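Local atomic coordinates of rutinosidase (Aspergillus niger, PDB entry 6I1A), a protein that is a secreted family 5 glycoside hydrolase that cleaves rutinose from rutinosides and is probably related in activity to exo-1,3-beta-glucanases. Residues V25-G28 with G29-E32; P65-E68 with H69-T73; D197-T200 with N201-V204; S244-P248 with Q249-G253; A305-T309 with Y310-L314. All blocks are in the same frame, centred on the assembly; numbering follows the deposited sequence. Where two conformers were deposited one is given.

Contact 1: V25-G28 with G29-E32; sequences VNLG and GWLE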
# COMPACT_ATOMS: atom_id res chain seq x y z
N VAL A 25 -5.84 -24.59 7.70
CA VAL A 25 -4.50 -24.28 8.21
C VAL A 25 -3.43 -24.72 7.20
O VAL A 25 -3.61 -25.73 6.48
CB VAL A 25 -4.33 -24.94 9.60
CG1 VAL A 25 -4.18 -26.44 9.54
CG2 VAL A 25 -3.21 -24.29 10.36
N ASN A 26 -2.31 -24.02 7.26
CA ASN A 26 -1.08 -24.48 6.60
C ASN A 26 -0.36 -25.46 7.49
O ASN A 26 -0.33 -25.30 8.71
CB ASN A 26 -0.13 -23.33 6.32
CG ASN A 26 -0.62 -22.48 5.16
OD1 ASN A 26 -0.27 -22.80 4.01
ND2 ASN A 26 -1.47 -21.48 5.42
N LEU A 27 0.20 -26.49 6.87
CA LEU A 27 1.16 -27.38 7.54
C LEU A 27 2.56 -26.90 7.15
O LEU A 27 3.35 -27.66 6.52
CB LEU A 27 0.87 -28.84 7.21
CG LEU A 27 -0.50 -29.39 7.50
CD1 LEU A 27 -0.60 -30.86 7.16
CD2 LEU A 27 -0.93 -29.15 8.95
N GLY A 28 2.89 -25.66 7.44
CA GLY A 28 4.18 -25.09 7.10
C GLY A 28 5.29 -25.56 8.00
O GLY A 28 5.05 -26.07 9.09
N GLY A 29 6.54 -25.39 7.58
CA GLY A 29 7.69 -25.74 8.40
C GLY A 29 7.85 -27.22 8.57
O GLY A 29 8.64 -27.64 9.42
N TRP A 30 7.16 -28.01 7.76
CA TRP A 30 7.10 -29.49 7.89
C TRP A 30 7.91 -30.12 6.76
O TRP A 30 8.98 -30.72 7.01
CB TRP A 30 5.67 -29.96 7.92
CG TRP A 30 5.50 -31.45 7.92
CD1 TRP A 30 6.26 -32.40 8.58
CD2 TRP A 30 4.45 -32.18 7.27
NE1 TRP A 30 5.75 -33.66 8.35
CE2 TRP A 30 4.64 -33.56 7.55
CE3 TRP A 30 3.39 -31.81 6.45
CZ2 TRP A 30 3.76 -34.51 7.05
CZ3 TRP A 30 2.57 -32.78 5.95
CH2 TRP A 30 2.72 -34.11 6.26
N LEU A 31 7.44 -29.93 5.53
CA LEU A 31 8.13 -30.42 4.32
C LEU A 31 8.99 -29.33 3.66
O LEU A 31 9.74 -29.65 2.73
CB LEU A 31 7.11 -31.02 3.35
CG LEU A 31 6.22 -32.09 3.96
CD1 LEU A 31 5.22 -32.65 2.94
CD2 LEU A 31 7.06 -33.23 4.58
N GLU A 32 8.92 -28.09 4.14
CA GLU A 32 9.82 -27.01 3.76
C GLU A 32 10.25 -26.30 5.05
O GLU A 32 9.35 -26.14 5.92
CB GLU A 32 9.13 -26.05 2.78
CG GLU A 32 7.78 -25.46 3.22
CD GLU A 32 7.81 -24.25 4.11
OE1 GLU A 32 6.92 -24.14 4.95
OE2 GLU A 32 8.67 -23.36 3.88
O HOH W 1 5.55 -27.93 4.94
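L27 and W30 touch three residues apart along the chain, their side chains lying side by side and pointing the same way. L27 CD1 meets W30 CZ3 at 3.9 Å, obliquely to the indole. Setting CG of W30 opposite its own backbone N (chi1 175°) turns the ring to this side, and W30 CB comes within 3.6 Å of L27 O. That carbonyl is not bonded across the turn directly. It accepts from a water at 2.7 Å from L27 O, and the same water accepts from L31 N at 2.8 Å, so a single molecule bridges the two sides of the bend.

Within 29-32, E32 makes a further polar contact. Its chain folds back at CG (chi2 83°), which brings OE1 to 2.9 Å from G29 N in a nearly straight bond (176° at the hydrogen). The donor stands above the carboxylate plane rather than in it, and the same OE1 lies 3.6 Å from G28 CA. G29 has a positive phi, a conformation that suits glycine.

Further out, L31 CD2 sits 3.8 Å above the plane of the W30 ring, over its centre, and W30 NE1 donates to Y71 O. On the strand 22-26 side, the amide of N26 is held by R92, G302 and Y337, which fixes the stem of the loop at the C-terminal end of this barrel strand. T339 OG1, which bonds G28 N and N26 O, ties the loop from outside. Within the buried bend itself, L27 O and L31 N are satisfied through one water, and G29 N is taken up by the E32 carboxylate.

Contact 2: P65-E68 with H69-T73; sequences PVLE and HRYAT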
# COMPACT_ATOMS: atom_id res chain seq x y z
N PRO A 65 18.96 -37.63 7.04
CA PRO A 65 18.50 -38.21 8.30
C PRO A 65 17.82 -37.19 9.24
O PRO A 65 16.80 -37.52 9.77
CB PRO A 65 19.80 -38.78 8.88
CG PRO A 65 20.60 -39.16 7.66
CD PRO A 65 20.33 -38.03 6.67
N VAL A 66 18.33 -35.97 9.27
CA VAL A 66 17.77 -34.92 10.15
C VAL A 66 16.38 -34.54 9.62
O VAL A 66 15.44 -34.50 10.39
CB VAL A 66 18.70 -33.70 10.24
CG1 VAL A 66 17.97 -32.50 10.80
CG2 VAL A 66 19.93 -34.01 11.08
N LEU A 67 16.28 -34.33 8.30
CA LEU A 67 14.97 -33.90 7.75
C LEU A 67 13.95 -35.03 7.82
O LEU A 67 12.77 -34.78 8.12
CB LEU A 67 15.15 -33.33 6.34
CG LEU A 67 15.90 -32.02 6.33
CD1 LEU A 67 16.11 -31.51 4.90
CD2 LEU A 67 15.17 -30.96 7.15
N GLU A 68 14.34 -36.28 7.50
CA GLU A 68 13.39 -37.41 7.55
C GLU A 68 12.81 -37.52 8.95
O GLU A 68 11.62 -37.83 9.14
CB GLU A 68 14.10 -38.71 7.18
CG GLU A 68 14.42 -38.83 5.70
CD GLU A 68 13.28 -39.03 4.71
OE1 GLU A 68 12.17 -39.31 5.17
OE2 GLU A 68 13.51 -38.91 3.48
N HIS A 69 13.65 -37.29 9.97
CA HIS A 69 13.15 -37.37 11.37
C HIS A 69 12.08 -36.29 11.58
O HIS A 69 11.02 -36.57 12.17
CB HIS A 69 14.31 -37.24 12.36
CG HIS A 69 13.83 -37.22 13.76
ND1 HIS A 69 13.40 -38.37 14.39
CD2 HIS A 69 13.60 -36.19 14.61
CE1 HIS A 69 13.02 -38.06 15.63
NE2 HIS A 69 13.11 -36.75 15.79
N ARG A 70 12.34 -35.06 11.12
CA ARG A 70 11.33 -33.98 11.24
C ARG A 70 10.07 -34.33 10.46
O ARG A 70 8.95 -34.08 10.96
CB ARG A 70 11.94 -32.67 10.76
CG ARG A 70 11.02 -31.46 10.96
CD ARG A 70 11.74 -30.15 10.80
NE ARG A 70 10.90 -28.98 10.91
CZ ARG A 70 10.57 -28.34 12.05
NH1 ARG A 70 11.00 -28.84 13.21
NH2 ARG A 70 9.80 -27.28 12.02
N TYR A 71 10.21 -34.82 9.22
CA TYR A 71 9.02 -35.24 8.44
C TYR A 71 8.14 -36.22 9.23
O TYR A 71 6.92 -36.18 9.25
CB TYR A 71 9.37 -35.86 7.08
CG TYR A 71 10.28 -35.04 6.20
CD1 TYR A 71 10.27 -33.65 6.22
CD2 TYR A 71 11.03 -35.64 5.21
CE1 TYR A 71 11.11 -32.88 5.45
CE2 TYR A 71 11.82 -34.89 4.37
CZ TYR A 71 11.84 -33.50 4.45
OH TYR A 71 12.66 -32.77 3.62
N ALA A 72 8.81 -37.19 9.85
CA ALA A 72 8.10 -38.26 10.58
C ALA A 72 7.49 -37.78 11.89
O ALA A 72 6.52 -38.43 12.32
CB ALA A 72 9.12 -39.36 10.81
N THR A 73 7.96 -36.71 12.50
CA THR A 73 7.57 -36.36 13.87
C THR A 73 6.85 -35.02 14.02
O THR A 73 6.05 -34.91 14.95
CB THR A 73 8.78 -36.39 14.78
OG1 THR A 73 9.73 -35.43 14.34
CG2 THR A 73 9.35 -37.78 14.91
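Helix 63-73, in the connection between barrel strands 22-26 and 90-95, supplies this contact between successive turns. Its four backbone bonds across the segments all run from residue i+4 to residue i. Y71 N to L67 O is the shortest at 2.8 Å and nearly straight (171° at the hydrogen); A72 N to E68 O measures 3.0 Å, and R70 N to V66 O and H69 N to P65 O complete the set.

L67 O has a second neighbour. It stands 3.1 Å above the plane of the Y71 ring, offset toward the rim, because chi1 of Y71 (-53°) folds the ring back along the helix toward the preceding turn. The far end of the ring then reaches L67, whose CB is 3.8 Å from Y71 CZ. E68 comes to another part of the ring: OE1 lies 3.8 Å from Y71 CD2, with carboxylate and ring planes 79° apart, while OE2 is held by Y109 OH and N112 N. R70 leads its extended chain away from 65-68, to a salt bridge with D38 and a hydrogen bond to G29 O.

At the last turn T73 OG1 donates to H69 O at 2.8 Å, and T73 CG2 sits over one face of the H69 imidazole, toward its rim. Regular i+4 bonding and a threonine hydroxyl returned to the carbonyl four residues earlier are typical of an alpha-helix; the change to an i+3 bond, T73 N to R70 O, comes at its last residue.

Contact 3: D197-T200 with N201-V204; sequences DNNT and NMVV. With NAG (2-acetamido-2-deoxy-beta-D-glucopyranose), chain F; NAG (2-acetamido-2-deoxy-beta-D-glucopyranose), chain B; EDO (1,2-ethanediol), chain O.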
# COMPACT_ATOMS: atom_id res chain seq x y z
N ASP A 197 10.17 -10.79 -8.79
CA ASP A 197 11.41 -10.48 -9.52
C ASP A 197 11.94 -9.11 -9.16
O ASP A 197 12.96 -8.69 -9.80
CB ASP A 197 11.25 -10.59 -11.03
CG ASP A 197 10.36 -9.54 -11.60
OD1 ASP A 197 9.54 -9.01 -10.85
OD2 ASP A 197 10.44 -9.27 -12.83
N ASN A 198 11.31 -8.35 -8.26
CA ASN A 198 11.73 -6.94 -8.01
C ASN A 198 11.90 -6.70 -6.53
O ASN A 198 11.77 -5.52 -6.09
CB ASN A 198 10.75 -5.97 -8.60
CG ASN A 198 11.31 -4.57 -8.65
OD1 ASN A 198 12.49 -4.38 -8.95
ND2 ASN A 198 10.45 -3.58 -8.32
N ASN A 199 12.27 -7.70 -5.75
CA ASN A 199 12.36 -7.61 -4.27
C ASN A 199 13.81 -7.65 -3.77
O ASN A 199 14.03 -8.03 -2.61
CB ASN A 199 11.49 -8.68 -3.62
CG ASN A 199 11.92 -10.09 -3.96
OD1 ASN A 199 12.11 -10.36 -5.15
ND2 ASN A 199 12.04 -10.93 -2.96
N THR A 200 14.77 -7.13 -4.54
CA THR A 200 16.14 -7.01 -3.98
C THR A 200 16.11 -6.04 -2.80
O THR A 200 16.82 -6.31 -1.82
CB THR A 200 17.15 -6.57 -5.01
OG1 THR A 200 16.75 -5.33 -5.54
CG2 THR A 200 17.25 -7.53 -6.16
N ASN A 201 15.24 -5.04 -2.83
CA ASN A 201 14.93 -4.22 -1.63
C ASN A 201 13.61 -4.76 -1.10
O ASN A 201 12.58 -4.67 -1.80
CB ASN A 201 14.87 -2.73 -1.99
CG ASN A 201 14.71 -1.91 -0.74
OD1 ASN A 201 14.11 -2.33 0.26
ND2 ASN A 201 15.19 -0.67 -0.81
N MET A 202 13.66 -5.44 0.03
CA MET A 202 12.48 -6.14 0.57
C MET A 202 11.38 -5.21 1.06
O MET A 202 10.28 -5.70 1.41
CB MET A 202 12.88 -7.14 1.66
CG MET A 202 13.53 -8.40 1.03
SD MET A 202 12.28 -9.47 0.24
CE MET A 202 11.44 -10.18 1.66
N VAL A 203 11.56 -3.88 1.02
CA VAL A 203 10.46 -2.98 1.36
C VAL A 203 9.27 -3.19 0.42
O VAL A 203 8.11 -2.91 0.84
CB VAL A 203 10.94 -1.53 1.38
CG1 VAL A 203 11.22 -0.95 -0.01
CG2 VAL A 203 9.93 -0.71 2.14
N VAL A 204 9.48 -3.67 -0.79
CA VAL A 204 8.37 -3.89 -1.75
C VAL A 204 7.77 -5.29 -1.59
O VAL A 204 6.76 -5.59 -2.24
CB VAL A 204 8.75 -3.66 -3.21
CG1 VAL A 204 9.22 -2.23 -3.46
CG2 VAL A 204 9.74 -4.68 -3.72
C1 NAG F . 10.94 -2.20 -8.30
C2 NAG F . 9.89 -1.23 -8.87
C3 NAG F . 10.41 0.23 -8.61
C4 NAG F . 10.73 0.44 -7.15
C5 NAG F . 11.77 -0.56 -6.72
C6 NAG F . 12.13 -0.42 -5.27
C7 NAG F . 8.55 -2.03 -10.73
C8 NAG F . 8.43 -2.12 -12.24
N2 NAG F . 9.65 -1.48 -10.27
O3 NAG F . 9.35 1.14 -8.98
O4 NAG F . 11.36 1.76 -7.02
O5 NAG F . 11.19 -1.89 -6.94
O6 NAG F . 13.27 -1.21 -4.91
O7 NAG F . 7.68 -2.51 -9.99
C1 NAG B . 11.96 3.63 6.01
C2 NAG B . 11.15 2.55 6.69
C3 NAG B . 11.75 1.14 6.37
C4 NAG B . 11.89 0.98 4.90
C5 NAG B . 12.68 2.10 4.29
C6 NAG B . 12.71 1.99 2.82
C7 NAG B . 10.05 3.22 8.78
C8 NAG B . 10.05 3.28 10.27
N2 NAG B . 11.13 2.74 8.14
O3 NAG B . 10.84 0.14 6.92
O4 NAG B . 12.58 -0.27 4.56
O5 NAG B . 11.97 3.37 4.62
O6 NAG B . 13.69 2.89 2.24
O7 NAG B . 9.03 3.50 8.16
C1 EDO O . 16.82 -11.83 -0.50
O1 EDO O . 17.29 -11.06 0.62
C2 EDO O . 15.75 -11.03 -1.14
O2 EDO O . 16.11 -9.68 -1.41
O HOH W 2 13.40 -3.83 -4.86
O HOH W 3 16.13 -5.65 1.51
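N199 and M202 run side by side in the same direction, and the N199 amide turns its nitrogen to the thioether: ND2 reaches M202 SD at 3.5 Å in a weak hydrogen bond with 159° at the hydrogen. M202 curls to present the sulfur, bent at both chi2 and chi3 (about -75° and -73°). The amide has firmer partners outside, ND2 at N144 O and OD1 at W155 NE1, which fix its rotation.

V204 points back toward 197-200, and its CG2 lies 3.2 Å from N198 O. That oxygen accepts from a water (2.7 Å from N198 O), which in turn accepts from N201 N and also bonds O6 of the attached sugar. N198 ND2 carries this N-acetylglucosamine through a 1.5 Å bond to its C1, and still donates to L209 O. V204 CG1 lies beside C6 of the same sugar. On the second subunit, N201 and V203 of that copy pack on N201 and V204.

N201 sets out away from 197-200, and its OD1 accepts from V203 N at 3.1 Å. This is an Asx turn opening the 3-10 segment 202-204, placed directly after a glycosylated Asn-X-Thr sequon.

Contact 4: S244-P248 with Q249-G253; sequences SFKYP and QYWEG. With EDO (1,2-ethanediol), chain H; EDO (1,2-ethanediol), chain P.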
# COMPACT_ATOMS: atom_id res chain seq x y z
N SER A 244 1.35 -13.65 -6.71
CA SER A 244 2.24 -12.72 -5.98
C SER A 244 1.35 -11.84 -5.10
O SER A 244 0.38 -12.32 -4.51
CB SER A 244 3.15 -11.97 -6.95
OG SER A 244 4.22 -11.31 -6.28
N PHE A 245 1.64 -10.55 -5.05
CA PHE A 245 0.89 -9.57 -4.23
C PHE A 245 0.22 -8.59 -5.15
O PHE A 245 -0.16 -7.51 -4.69
CB PHE A 245 1.83 -8.91 -3.22
CG PHE A 245 2.60 -9.90 -2.39
CD1 PHE A 245 1.96 -10.59 -1.35
CD2 PHE A 245 3.90 -10.19 -2.69
CE1 PHE A 245 2.70 -11.54 -0.62
CE2 PHE A 245 4.62 -11.13 -1.99
CZ PHE A 245 4.02 -11.80 -0.97
N LYS A 246 -0.03 -8.95 -6.41
CA LYS A 246 -0.91 -8.16 -7.30
C LYS A 246 -2.34 -8.31 -6.81
O LYS A 246 -2.74 -9.40 -6.26
CB LYS A 246 -0.84 -8.70 -8.73
CG LYS A 246 0.51 -8.68 -9.30
CD LYS A 246 1.12 -7.35 -9.39
CE LYS A 246 2.08 -7.13 -10.52
NZ LYS A 246 2.61 -5.73 -10.46
N TYR A 247 -3.14 -7.30 -7.01
CA TYR A 247 -4.60 -7.48 -6.79
C TYR A 247 -5.11 -8.54 -7.76
O TYR A 247 -4.62 -8.63 -8.87
CB TYR A 247 -5.23 -6.12 -6.94
CG TYR A 247 -4.64 -5.18 -5.91
CD1 TYR A 247 -4.02 -5.69 -4.75
CD2 TYR A 247 -4.43 -3.88 -6.22
CE1 TYR A 247 -3.36 -4.84 -3.85
CE2 TYR A 247 -3.83 -3.02 -5.31
CZ TYR A 247 -3.30 -3.48 -4.12
OH TYR A 247 -2.63 -2.60 -3.31
N PRO A 248 -6.08 -9.42 -7.37
CA PRO A 248 -6.61 -10.41 -8.28
C PRO A 248 -7.06 -9.77 -9.59
O PRO A 248 -6.92 -10.40 -10.64
CB PRO A 248 -7.78 -11.05 -7.51
CG PRO A 248 -7.37 -10.87 -6.04
CD PRO A 248 -6.65 -9.56 -6.01
N GLN A 249 -7.62 -8.55 -9.54
CA GLN A 249 -8.06 -7.80 -10.72
C GLN A 249 -6.97 -7.73 -11.79
O GLN A 249 -7.24 -7.66 -12.99
CB GLN A 249 -8.46 -6.36 -10.34
CG GLN A 249 -9.29 -6.20 -9.04
CD GLN A 249 -8.67 -6.26 -7.67
OE1 GLN A 249 -8.61 -7.30 -7.02
NE2 GLN A 249 -8.46 -5.12 -7.00
N TYR A 250 -5.69 -7.70 -11.38
CA TYR A 250 -4.55 -7.62 -12.30
C TYR A 250 -4.55 -8.80 -13.24
O TYR A 250 -4.12 -8.65 -14.41
CB TYR A 250 -3.23 -7.56 -11.53
CG TYR A 250 -1.98 -7.52 -12.35
CD1 TYR A 250 -1.42 -6.33 -12.73
CD2 TYR A 250 -1.27 -8.69 -12.68
CE1 TYR A 250 -0.27 -6.29 -13.50
CE2 TYR A 250 -0.10 -8.65 -13.38
CZ TYR A 250 0.38 -7.46 -13.84
OH TYR A 250 1.54 -7.48 -14.52
N TRP A 251 -4.92 -9.98 -12.74
CA TRP A 251 -4.79 -11.23 -13.51
C TRP A 251 -6.12 -11.66 -14.15
O TRP A 251 -6.12 -12.54 -14.98
CB TRP A 251 -4.33 -12.39 -12.59
CG TRP A 251 -3.05 -12.15 -11.85
CD1 TRP A 251 -2.89 -11.87 -10.53
CD2 TRP A 251 -1.73 -12.35 -12.37
NE1 TRP A 251 -1.54 -11.80 -10.22
CE2 TRP A 251 -0.82 -12.12 -11.33
CE3 TRP A 251 -1.26 -12.63 -13.67
CZ2 TRP A 251 0.55 -12.20 -11.51
CZ3 TRP A 251 0.10 -12.72 -13.83
CH2 TRP A 251 0.99 -12.52 -12.78
N GLU A 252 -7.23 -11.11 -13.69
CA GLU A 252 -8.60 -11.55 -14.12
C GLU A 252 -8.78 -11.61 -15.64
O GLU A 252 -9.40 -12.63 -16.10
CB GLU A 252 -9.67 -10.59 -13.55
CG GLU A 252 -9.98 -10.92 -12.14
CD GLU A 252 -11.02 -9.98 -11.55
OE1 GLU A 252 -11.61 -9.20 -12.29
OE2 GLU A 252 -11.26 -10.11 -10.36
N GLY A 253 -8.31 -10.59 -16.34
CA GLY A 253 -8.46 -10.48 -17.79
C GLY A 253 -7.66 -11.51 -18.51
O GLY A 253 -7.87 -11.70 -19.74
C1 EDO H . -4.03 -12.50 -7.03
O1 EDO H . -3.07 -11.60 -7.50
C2 EDO H . -3.49 -13.18 -5.85
O2 EDO H . -3.39 -14.51 -6.05
C1 EDO P . -7.97 -1.65 -5.26
O1 EDO P . -9.20 -2.41 -5.19
C2 EDO P . -7.67 -1.34 -6.68
O2 EDO P . -8.06 -2.37 -7.60
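The loop leaving barrel strand 239-241 enters the short, weakly bonded helix 248-252 here, and the contact covers the entering loop together with the i+3 bonds of the turn. Y250 N donates to Y247 O at 2.9 Å and W251 N to P248 O, also at 2.9 Å. Both donors stand about 50° above the carbonyl planes, as suits a tight i+3 turn; E252 N reaches the same P248 O only weakly.

The clearest side-chain pair is K246 with Y250. The lysine chain passes over one face of the phenol, with CE 3.9 Å from the Y250 ring centroid, a CH-pi contact 16° off the normal. NZ adds an off-centre cation-pi contact at 4.6 Å from that centroid. Beyond the ring this ammonium group bonds P208 O and L211 O and forms a salt bridge to D274 of the second subunit, while Y250 OH is bonded to D213. At its base, K246 CB lies 3.5 Å from W251 NE1, whose hydrogen goes to G243 O, the two side chains crossing at about a right angle. Y250 CD2 sits 3.6 Å above the W251 ring plane, over its centre.

Q249 bends at chi2 (78°) to bring its amide back beside Y247: NE2 is 3.4 Å from Y247 CB, amide and ring planes nearly parallel. NE2 donates to E290 O and to a bound ethanediol. The indole packs on A216 and V219 of helix 213-233 and meets F241 edge-to-face, while P248 rests on F263 and T265 of strand 261-269.

Contact 5: A305-T309 with Y310-L314; sequences AIQAT and YNNTL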
# COMPACT_ATOMS: atom_id res chain seq x y z
N ALA A 305 -1.86 -14.22 9.12
CA ALA A 305 -1.59 -14.35 10.55
C ALA A 305 -1.89 -13.03 11.22
O ALA A 305 -1.95 -12.03 10.55
CB ALA A 305 -0.18 -14.83 10.81
N ILE A 306 -2.03 -13.06 12.55
CA ILE A 306 -2.49 -11.86 13.33
C ILE A 306 -1.37 -11.00 13.86
O ILE A 306 -1.71 -9.96 14.49
CB ILE A 306 -3.44 -12.27 14.47
CG1 ILE A 306 -2.76 -13.14 15.50
CG2 ILE A 306 -4.69 -12.86 13.92
CD1 ILE A 306 -3.55 -13.19 16.82
N GLN A 307 -0.08 -11.31 13.71
CA GLN A 307 0.96 -10.41 14.22
C GLN A 307 0.88 -9.07 13.51
O GLN A 307 0.86 -8.98 12.25
CB GLN A 307 2.34 -11.00 14.09
CG GLN A 307 3.40 -10.05 14.68
CD GLN A 307 4.83 -10.48 14.48
OE1 GLN A 307 5.13 -11.68 14.28
NE2 GLN A 307 5.74 -9.53 14.55
N ALA A 308 0.79 -7.99 14.32
CA ALA A 308 0.86 -6.60 13.83
C ALA A 308 2.29 -6.04 13.85
O ALA A 308 3.21 -6.64 14.41
CB ALA A 308 -0.05 -5.77 14.71
N THR A 309 2.49 -4.90 13.20
CA THR A 309 3.81 -4.27 13.13
C THR A 309 4.17 -3.66 14.49
O THR A 309 5.33 -3.79 14.92
CB THR A 309 3.86 -3.24 12.01
OG1 THR A 309 3.65 -3.91 10.74
CG2 THR A 309 5.20 -2.53 11.97
N TYR A 310 3.18 -3.09 15.15
CA TYR A 310 3.41 -2.43 16.46
C TYR A 310 2.40 -2.94 17.48
O TYR A 310 1.33 -3.43 17.19
CB TYR A 310 3.19 -0.92 16.28
CG TYR A 310 4.07 -0.23 15.29
CD1 TYR A 310 5.39 0.06 15.60
CD2 TYR A 310 3.66 0.02 13.99
CE1 TYR A 310 6.24 0.67 14.68
CE2 TYR A 310 4.50 0.64 13.07
CZ TYR A 310 5.82 0.94 13.40
OH TYR A 310 6.62 1.58 12.47
N ASN A 311 2.75 -2.75 18.76
CA ASN A 311 1.79 -2.87 19.87
C ASN A 311 0.96 -4.15 19.73
O ASN A 311 -0.27 -4.11 19.79
CB ASN A 311 0.83 -1.67 19.91
CG ASN A 311 1.56 -0.37 20.19
OD1 ASN A 311 2.69 -0.38 20.63
ND2 ASN A 311 0.92 0.74 19.87
N ASN A 312 1.65 -5.27 19.68
CA ASN A 312 1.00 -6.58 19.80
C ASN A 312 0.54 -6.82 21.22
O ASN A 312 1.36 -6.58 22.16
CB ASN A 312 1.89 -7.72 19.33
CG ASN A 312 2.05 -7.73 17.80
OD1 ASN A 312 1.14 -8.23 17.12
ND2 ASN A 312 3.15 -7.18 17.29
N THR A 313 -0.66 -7.28 21.35
CA THR A 313 -1.18 -7.71 22.66
C THR A 313 -1.72 -9.11 22.59
O THR A 313 -2.50 -9.50 21.67
CB THR A 313 -2.19 -6.70 23.20
OG1 THR A 313 -3.40 -6.78 22.47
CG2 THR A 313 -1.80 -5.25 23.05
N LEU A 314 -1.41 -9.85 23.62
CA LEU A 314 -1.95 -11.20 23.75
C LEU A 314 -3.45 -11.23 23.98
O LEU A 314 -4.13 -12.22 23.69
CB LEU A 314 -1.17 -11.91 24.86
CG LEU A 314 0.33 -12.03 24.62
CD1 LEU A 314 1.06 -12.47 25.88
CD2 LEU A 314 0.59 -13.03 23.53
O HOH W 4 -1.48 -9.16 17.10
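The carboxamide of N312 grips the backbone of A308 with both ends. A308 N donates to N312 OD1 at 2.8 Å, in the carbonyl plane and on a lone pair. N312 ND2 returns a bond of 2.9 Å to A308 O, close to the plane of its own amide but well above that of the A308 carbonyl. The torsions of N312, chi1 -72° and chi2 -81°, turn the amide to face A308 in this way. OD1 accepts a second hydrogen, from a water 2.8 Å away that also donates to I306 O, while ND2 has another acceptor in A349 O. Two bonds at each end should hold the buried amide against rotation.

Around this pair lie Q307 and T309. Q307 CG is 3.8 Å from N312 OD1, the Q307 amide turned 77° from that of N312 and directed to W358 and Q354. T309 CG2 sits over one face of the adjacent Y310 ring, 3.7 Å from its centroid, a CH-pi contact; T309 OG1 is held by Y269 O. Y310 also packs on D213 of the second subunit. The turn continues strand 299-308 into the loop before helix 317-331, against which I306 packs, while A305 and N312 touch helix 355-358.

Overall arrangement
Contacts 1 and 2 are the one touching pair: G29 O to R70 NH2 and W30 NE1 to Y71 O, both 2.9 Å, tie the loop after strand 22-26 to helix 63-73. Contact 1 lies about 8 Å from the centre of the chain, the other four about 18 to 21 Å out. Contacts 2 and 4, with centres about 37 Å apart, fall on opposite sides of that centre. Contacts 3 and 4 approach to about 5 Å between nearest atoms, and both meet the second subunit. So does contact 5: Y310 packs on D274, whose copy on the other chain pairs with K246 of contact 4. The sugar on N198 in contact 3 is an attached glycan, not a substrate.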